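Local coordinates for protein maltose operon transcriptional repressor (Staphylococcus aureus subsp. aureus Mu50, PDB 3HCW) that probably represses transcription of the maltose operon, as a LacI-type regulator whose periplasmic-binding-protein-like part would sense a small effector, at residues G11-G16 and D70-L75. Numbering follows the deposited sequence.
Sequences GLVLKG and DAFILL
Gly-11 O is gripped by two donors of the neighbouring strand: the amide N of Ile-73, 2.9 Å away, and the CA-H of Phe-72, whose CA stands 3.1 Å from the same oxygen. Gly-11 N gives its own hydrogen to Ala-71 O at 2.8 Å. The ladder runs on with Val-13 N to Ile-73 O, a more bent bond (142° at the hydrogen), and ends where Leu-75 N meets Val-13 O at 3.0 Å. The first three bonds join the parallel strands 9-13 and 71-74; the fourth extends the ladder one residue past the second strand.

On the face of Val-13, the Phe-72 ring lies beside Gly-11, its CE1 4.0 Å from Gly-11 CA. CG1 of Val-13 is anti to the backbone N (chi1 -169°), which leaves CG2 anti to the carbonyl carbon and beside the backbone N, where that one methyl meets both Phe-72 CD1 and Leu-74 CD2, each at 3.7 Å; helix 53-65 covers this face through Leu-56, Val-60, Met-63 and Ile-64. On the opposite face of the sheet, Leu-12 and Ile-73 lie side by side, CD2 to CD1, the first against helix 25-39 and the second against helix 247-263. Past the strands, Leu-14 CD2 reaches the CG and CD1 of Leu-75.

Helix-flanked parallel strands of this kind build the Rossmann-like lobes of periplasmic-binding-protein-like regulators. Here every touching residue is buried, so the backbone polar groups of the ladder satisfy one another between side chains that meet through aliphatic and aromatic carbon.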
loop_
_atom_site.group_PDB
_atom_site.type_symbol
_atom_site.label_atom_id
_atom_site.label_comp_id
_atom_site.label_asym_id
_atom_site.label_seq_id
_atom_site.Cartn_x
_atom_site.Cartn_y
_atom_site.Cartn_z
ATOM N N GLY A 11 5.426 15.287 -16.369
ATOM C CA GLY A 11 4.996 13.915 -16.635
ATOM C C GLY A 11 5.845 12.908 -15.877
ATOM O O GLY A 11 7.073 12.933 -15.950
ATOM N N LEU A 12 5.193 12.023 -15.136
ATOM C CA LEU A 12 5.892 11.001 -14.361
ATOM C C LEU A 12 5.681 9.608 -14.980
ATOM O O LEU A 12 4.600 9.031 -14.851
ATOM C CB LEU A 12 5.418 11.032 -12.905
ATOM C CG LEU A 12 5.231 12.429 -12.282
ATOM C CD1 LEU A 12 4.631 12.322 -10.907
ATOM C CD2 LEU A 12 6.517 13.254 -12.230
ATOM N N VAL A 13 6.712 9.077 -15.641
ATOM C CA VAL A 13 6.620 7.751 -16.285
ATOM C C VAL A 13 6.836 6.555 -15.341
ATOM O O VAL A 13 7.928 6.354 -14.801
ATOM C CB VAL A 13 7.569 7.619 -17.499
ATOM C CG1 VAL A 13 7.252 6.345 -18.289
ATOM C CG2 VAL A 13 7.454 8.832 -18.400
ATOM N N LEU A 14 5.777 5.767 -15.174
ATOM C CA LEU A 14 5.780 4.550 -14.365
ATOM C C LEU A 14 6.064 3.306 -15.217
ATOM O O LEU A 14 5.896 3.322 -16.441
ATOM C CB LEU A 14 4.422 4.384 -13.674
ATOM C CG LEU A 14 4.140 4.798 -12.224
ATOM C CD1 LEU A 14 4.525 3.682 -11.271
ATOM C CD2 LEU A 14 4.799 6.107 -11.828
ATOM N N LYS A 15 6.483 2.235 -14.544
ATOM C CA LYS A 15 6.755 0.928 -15.154
ATOM C C LYS A 15 5.452 0.221 -15.569
ATOM O O LYS A 15 5.358 -0.331 -16.671
ATOM C CB LYS A 15 7.542 0.069 -14.155
ATOM C CG LYS A 15 8.094 -1.252 -14.682
ATOM C CD LYS A 15 8.235 -2.284 -13.547
ATOM C CE LYS A 15 9.285 -1.876 -12.512
ATOM N NZ LYS A 15 9.338 -2.812 -11.357
ATOM N N GLY A 16 4.460 0.247 -14.677
ATOM C CA GLY A 16 3.137 -0.337 -14.927
ATOM C C GLY A 16 2.051 0.220 -14.016
ATOM O O GLY A 16 2.325 1.043 -13.137
ATOM N N ASP A 70 5.980 19.957 -19.414
ATOM C CA ASP A 70 7.228 20.691 -19.626
ATOM C C ASP A 70 8.423 19.752 -19.549
ATOM O O ASP A 70 9.435 19.964 -20.214
ATOM C CB ASP A 70 7.364 21.837 -18.607
ATOM C CG ASP A 70 6.262 22.891 -18.753
ATOM O OD1 ASP A 70 6.180 23.800 -17.896
ATOM O OD2 ASP A 70 5.477 22.812 -19.724
ATOM N N ALA A 71 8.288 18.701 -18.741
ATOM C CA ALA A 71 9.383 17.771 -18.494
ATOM C C ALA A 71 8.902 16.445 -17.924
ATOM O O ALA A 71 7.720 16.276 -17.594
ATOM C CB ALA A 71 10.397 18.401 -17.562
ATOM N N PHE A 72 9.838 15.507 -17.805
ATOM C CA PHE A 72 9.528 14.157 -17.361
ATOM C C PHE A 72 10.427 13.702 -16.233
ATOM O O PHE A 72 11.528 14.206 -16.054
ATOM C CB PHE A 72 9.662 13.185 -18.523
ATOM C CG PHE A 72 8.504 13.207 -19.459
ATOM C CD1 PHE A 72 7.406 12.399 -19.226
ATOM C CD2 PHE A 72 8.505 14.046 -20.570
ATOM C CE1 PHE A 72 6.313 12.397 -20.097
ATOM C CE2 PHE A 72 7.426 14.053 -21.446
ATOM C CZ PHE A 72 6.326 13.219 -21.212
ATOM N N ILE A 73 9.940 12.746 -15.463
ATOM C CA ILE A 73 10.768 12.039 -14.504
ATOM C C ILE A 73 10.498 10.563 -14.767
ATOM O O ILE A 73 9.375 10.100 -14.543
ATOM C CB ILE A 73 10.410 12.411 -13.035
ATOM C CG1 ILE A 73 10.639 13.907 -12.759
ATOM C CG2 ILE A 73 11.207 11.569 -12.053
ATOM C CD1 ILE A 73 10.318 14.322 -11.328
ATOM N N LEU A 74 11.496 9.845 -15.296
ATOM C CA LEU A 74 11.393 8.386 -15.471
ATOM C C LEU A 74 11.600 7.711 -14.127
ATOM O O LEU A 74 12.654 7.862 -13.511
ATOM C CB LEU A 74 12.437 7.856 -16.454
ATOM C CG LEU A 74 12.485 8.401 -17.881
ATOM C CD1 LEU A 74 13.512 7.645 -18.679
ATOM C CD2 LEU A 74 11.150 8.268 -18.533
ATOM N N LEU A 75 10.597 6.962 -13.676
ATOM C CA LEU A 75 10.629 6.333 -12.355
ATOM C C LEU A 75 11.282 4.943 -12.338
ATOM O O LEU A 75 11.045 4.158 -11.422
ATOM C CB LEU A 75 9.228 6.220 -11.766
ATOM C CG LEU A 75 8.367 7.364 -11.217
ATOM C CD1 LEU A 75 7.925 6.987 -9.810
ATOM C CD2 LEU A 75 9.045 8.679 -11.178
#